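Local coordinates for FBP protein (Leishmania major, PDB 5OEZ) that probably hydrolyses fructose 1,6-bisphosphate to fructose 6-phosphate and phosphate, a magnesium-dependent step of gluconeogenesis, as a homotetramer, at residues C[39-47]-C[171-179]. Residues are numbered along the deposited sequence; the frame is centred on the assembly and turned at random.
Sequences VKVIEKNIR and AVYGSATNL
Tyr173 lays its ring against Ile42 and Ile46, showing how one aromatic side chain can join a helix to a beta hairpin in the class 1 fructose-1,6-bisphosphatase fold. Helix 27-47 packs on the eight-stranded mixed sheet; the axis of its 39-47 segment runs 15° from that of strand 171-173, which turns through residues 174-176 into strand 177-179. CH-pi contacts lead: Ile46 CD1 sits 4.0 Å and Ile42 CG2 4.1 Å from the centroid of the Tyr173 ring, both over the same face. With Tyr173 CG anti to the carbonyl carbon (chi1 -50°), the ring reaches between the helix and the sheet; its OH is hydrogen-bonded to Ser134 OG on the adjoining strand. Apolar packing continues at Val39, where CG1 meets Ala171 CB at 3.8 Å, while the carbonyl O of Val39 approaches the ring edge. Phe199 touches both Val39 and Leu179.

Polar groups gather near the turn, although no hydrogen bond crosses between the segments. Glu43 CG, anti to the backbone N (chi1 -157°), packs carbon to oxygen 3.2 Å from Thr177 OG1. A bend at chi2 places the carboxylate, whose OE2 lies in the Arg47 guanidinium plane, at the edge, in a weakly bonded salt bridge. Arg47 NH1 also makes a long, weak ion pair with Glu43 OE2 of a second subunit. The poorly ordered Arg47 extends NH2 to 3.7 Å from Ser175 O, which lies at the guanidinium edge.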
loop_
_atom_site.group_PDB
_atom_site.type_symbol
_atom_site.label_atom_id
_atom_site.label_comp_id
_atom_site.label_asym_id
_atom_site.label_seq_id
_atom_site.Cartn_x
_atom_site.Cartn_y
_atom_site.Cartn_z
ATOM N N VAL C 39 1.868 11.401 -11.892
ATOM C CA VAL C 39 1.028 10.231 -12.134
ATOM C C VAL C 39 0.719 9.497 -10.830
ATOM O O VAL C 39 -0.420 9.075 -10.617
ATOM C CB VAL C 39 1.645 9.311 -13.205
ATOM C CG1 VAL C 39 0.900 7.987 -13.318
ATOM C CG2 VAL C 39 1.591 10.004 -14.570
ATOM N N LYS C 40 1.715 9.382 -9.962
ATOM C CA LYS C 40 1.530 8.683 -8.691
ATOM C C LYS C 40 0.617 9.437 -7.747
ATOM O O LYS C 40 -0.163 8.824 -7.017
ATOM C CB LYS C 40 2.876 8.405 -8.035
ATOM C CG LYS C 40 3.654 7.364 -8.806
ATOM C CD LYS C 40 4.950 6.944 -8.156
ATOM C CE LYS C 40 5.962 8.065 -8.116
ATOM N NZ LYS C 40 7.022 7.675 -7.152
ATOM N N VAL C 41 0.736 10.760 -7.742
ATOM C CA VAL C 41 -0.128 11.600 -6.931
ATOM C C VAL C 41 -1.582 11.482 -7.392
ATOM O O VAL C 41 -2.497 11.374 -6.574
ATOM C CB VAL C 41 0.343 13.078 -6.947
ATOM C CG1 VAL C 41 -0.713 14.009 -6.352
ATOM C CG2 VAL C 41 1.640 13.212 -6.164
ATOM N N ILE C 42 -1.785 11.485 -8.701
ATOM C CA ILE C 42 -3.138 11.337 -9.267
ATOM C C ILE C 42 -3.730 9.958 -8.965
ATOM O O ILE C 42 -4.900 9.846 -8.635
ATOM C CB ILE C 42 -3.132 11.610 -10.779
ATOM C CG1 ILE C 42 -2.811 13.086 -11.022
ATOM C CG2 ILE C 42 -4.468 11.233 -11.404
ATOM C CD1 ILE C 42 -2.299 13.380 -12.417
ATOM N N GLU C 43 -2.911 8.922 -9.093
ATOM C CA GLU C 43 -3.313 7.562 -8.735
ATOM C C GLU C 43 -3.791 7.466 -7.278
ATOM O O GLU C 43 -4.819 6.844 -7.022
ATOM C CB GLU C 43 -2.145 6.593 -8.954
ATOM C CG GLU C 43 -2.541 5.137 -9.163
ATOM C CD GLU C 43 -2.875 4.372 -7.890
ATOM O OE1 GLU C 43 -2.376 4.722 -6.790
ATOM O OE2 GLU C 43 -3.629 3.381 -8.008
ATOM N N LYS C 44 -3.034 8.053 -6.343
ATOM C CA LYS C 44 -3.408 8.049 -4.924
ATOM C C LYS C 44 -4.832 8.596 -4.751
ATOM O O LYS C 44 -5.684 7.970 -4.094
ATOM C CB LYS C 44 -2.405 8.868 -4.082
ATOM C CG LYS C 44 -2.847 9.240 -2.660
ATOM C CD LYS C 44 -2.301 10.584 -2.155
ATOM C CE LYS C 44 -0.906 10.555 -1.594
ATOM N NZ LYS C 44 -0.857 10.581 -0.111
ATOM N N ASN C 45 -5.087 9.750 -5.358
ATOM C CA ASN C 45 -6.405 10.397 -5.264
ATOM C C ASN C 45 -7.530 9.578 -5.897
ATOM O O ASN C 45 -8.613 9.458 -5.321
ATOM C CB ASN C 45 -6.342 11.804 -5.851
ATOM C CG ASN C 45 -5.523 12.740 -4.984
ATOM O OD1 ASN C 45 -5.961 13.118 -3.906
ATOM N ND2 ASN C 45 -4.322 13.079 -5.425
ATOM N N ILE C 46 -7.264 8.985 -7.053
ATOM C CA ILE C 46 -8.243 8.121 -7.698
ATOM C C ILE C 46 -8.562 6.894 -6.830
ATOM O O ILE C 46 -9.729 6.546 -6.662
ATOM C CB ILE C 46 -7.802 7.694 -9.106
ATOM C CG1 ILE C 46 -7.763 8.915 -10.027
ATOM C CG2 ILE C 46 -8.774 6.682 -9.705
ATOM C CD1 ILE C 46 -7.024 8.687 -11.331
ATOM N N ARG C 47 -7.545 6.230 -6.287
ATOM C CA ARG C 47 -7.782 5.022 -5.464
ATOM C C ARG C 47 -8.742 5.252 -4.307
ATOM O O ARG C 47 -9.555 4.373 -4.012
ATOM C CB ARG C 47 -6.476 4.452 -4.975
ATOM C CG ARG C 47 -6.491 3.149 -4.146
ATOM C CD ARG C 47 -6.726 1.840 -4.944
ATOM N NE ARG C 47 -5.954 1.662 -6.175
ATOM C CZ ARG C 47 -6.083 0.611 -6.996
ATOM N NH1 ARG C 47 -6.952 -0.373 -6.740
ATOM N NH2 ARG C 47 -5.346 0.547 -8.098
ATOM N N ALA C 171 -0.732 7.662 -19.242
ATOM C CA ALA C 171 -0.947 6.815 -18.088
ATOM C C ALA C 171 -2.402 6.319 -18.083
ATOM O O ALA C 171 -3.313 7.077 -18.394
ATOM C CB ALA C 171 -0.636 7.578 -16.813
ATOM N N VAL C 172 -2.600 5.046 -17.738
ATOM C CA VAL C 172 -3.930 4.466 -17.573
ATOM C C VAL C 172 -4.096 4.101 -16.113
ATOM O O VAL C 172 -3.298 3.342 -15.581
ATOM C CB VAL C 172 -4.103 3.156 -18.344
ATOM C CG1 VAL C 172 -5.584 2.852 -18.540
ATOM C CG2 VAL C 172 -3.399 3.213 -19.661
ATOM N N TYR C 173 -5.132 4.633 -15.483
ATOM C CA TYR C 173 -5.456 4.343 -14.100
ATOM C C TYR C 173 -6.609 3.344 -14.089
ATOM O O TYR C 173 -7.768 3.712 -14.229
ATOM C CB TYR C 173 -5.844 5.630 -13.365
ATOM C CG TYR C 173 -4.863 6.775 -13.530
ATOM C CD1 TYR C 173 -3.717 6.868 -12.729
ATOM C CD2 TYR C 173 -5.077 7.775 -14.490
ATOM C CE1 TYR C 173 -2.813 7.912 -12.896
ATOM C CE2 TYR C 173 -4.175 8.821 -14.659
ATOM C CZ TYR C 173 -3.044 8.892 -13.859
ATOM O OH TYR C 173 -2.160 9.942 -14.001
ATOM N N GLY C 174 -6.262 2.069 -13.983
ATOM C CA GLY C 174 -7.224 0.979 -13.819
ATOM C C GLY C 174 -6.813 0.139 -12.625
ATOM O O GLY C 174 -6.268 0.671 -11.649
ATOM N N SER C 175 -7.069 -1.171 -12.688
ATOM C CA SER C 175 -6.709 -2.085 -11.570
ATOM C C SER C 175 -5.202 -2.138 -11.397
ATOM O O SER C 175 -4.720 -2.307 -10.297
ATOM C CB SER C 175 -7.307 -3.487 -11.746
ATOM O OG SER C 175 -7.317 -3.888 -13.107
ATOM N N ALA C 176 -4.473 -1.968 -12.499
ATOM C CA ALA C 176 -3.079 -1.588 -12.455
ATOM C C ALA C 176 -2.963 -0.162 -12.993
ATOM O O ALA C 176 -3.876 0.343 -13.628
ATOM C CB ALA C 176 -2.257 -2.540 -13.295
ATOM N N THR C 177 -1.828 0.472 -12.729
ATOM C CA THR C 177 -1.495 1.774 -13.276
ATOM C C THR C 177 -0.353 1.568 -14.284
ATOM O O THR C 177 0.726 1.122 -13.901
ATOM C CB THR C 177 -1.069 2.729 -12.167
ATOM O OG1 THR C 177 -2.084 2.735 -11.160
ATOM C CG2 THR C 177 -0.863 4.146 -12.688
ATOM N N ASN C 178 -0.624 1.854 -15.559
ATOM C CA ASN C 178 0.331 1.685 -16.640
ATOM C C ASN C 178 0.809 3.008 -17.132
ATOM O O ASN C 178 0.082 3.985 -17.066
ATOM C CB ASN C 178 -0.309 0.982 -17.795
ATOM C CG ASN C 178 -0.748 -0.421 -17.443
ATOM O OD1 ASN C 178 -1.919 -0.784 -17.601
ATOM N ND2 ASN C 178 0.190 -1.223 -16.979
ATOM N N LEU C 179 2.053 3.039 -17.589
ATOM C CA LEU C 179 2.632 4.204 -18.215
ATOM C C LEU C 179 3.263 3.744 -19.507
ATOM O O LEU C 179 4.129 2.876 -19.497
ATOM C CB LEU C 179 3.662 4.867 -17.299
ATOM C CG LEU C 179 4.037 6.312 -17.634
ATOM C CD1 LEU C 179 4.455 7.040 -16.370
ATOM C CD2 LEU C 179 5.140 6.383 -18.678
#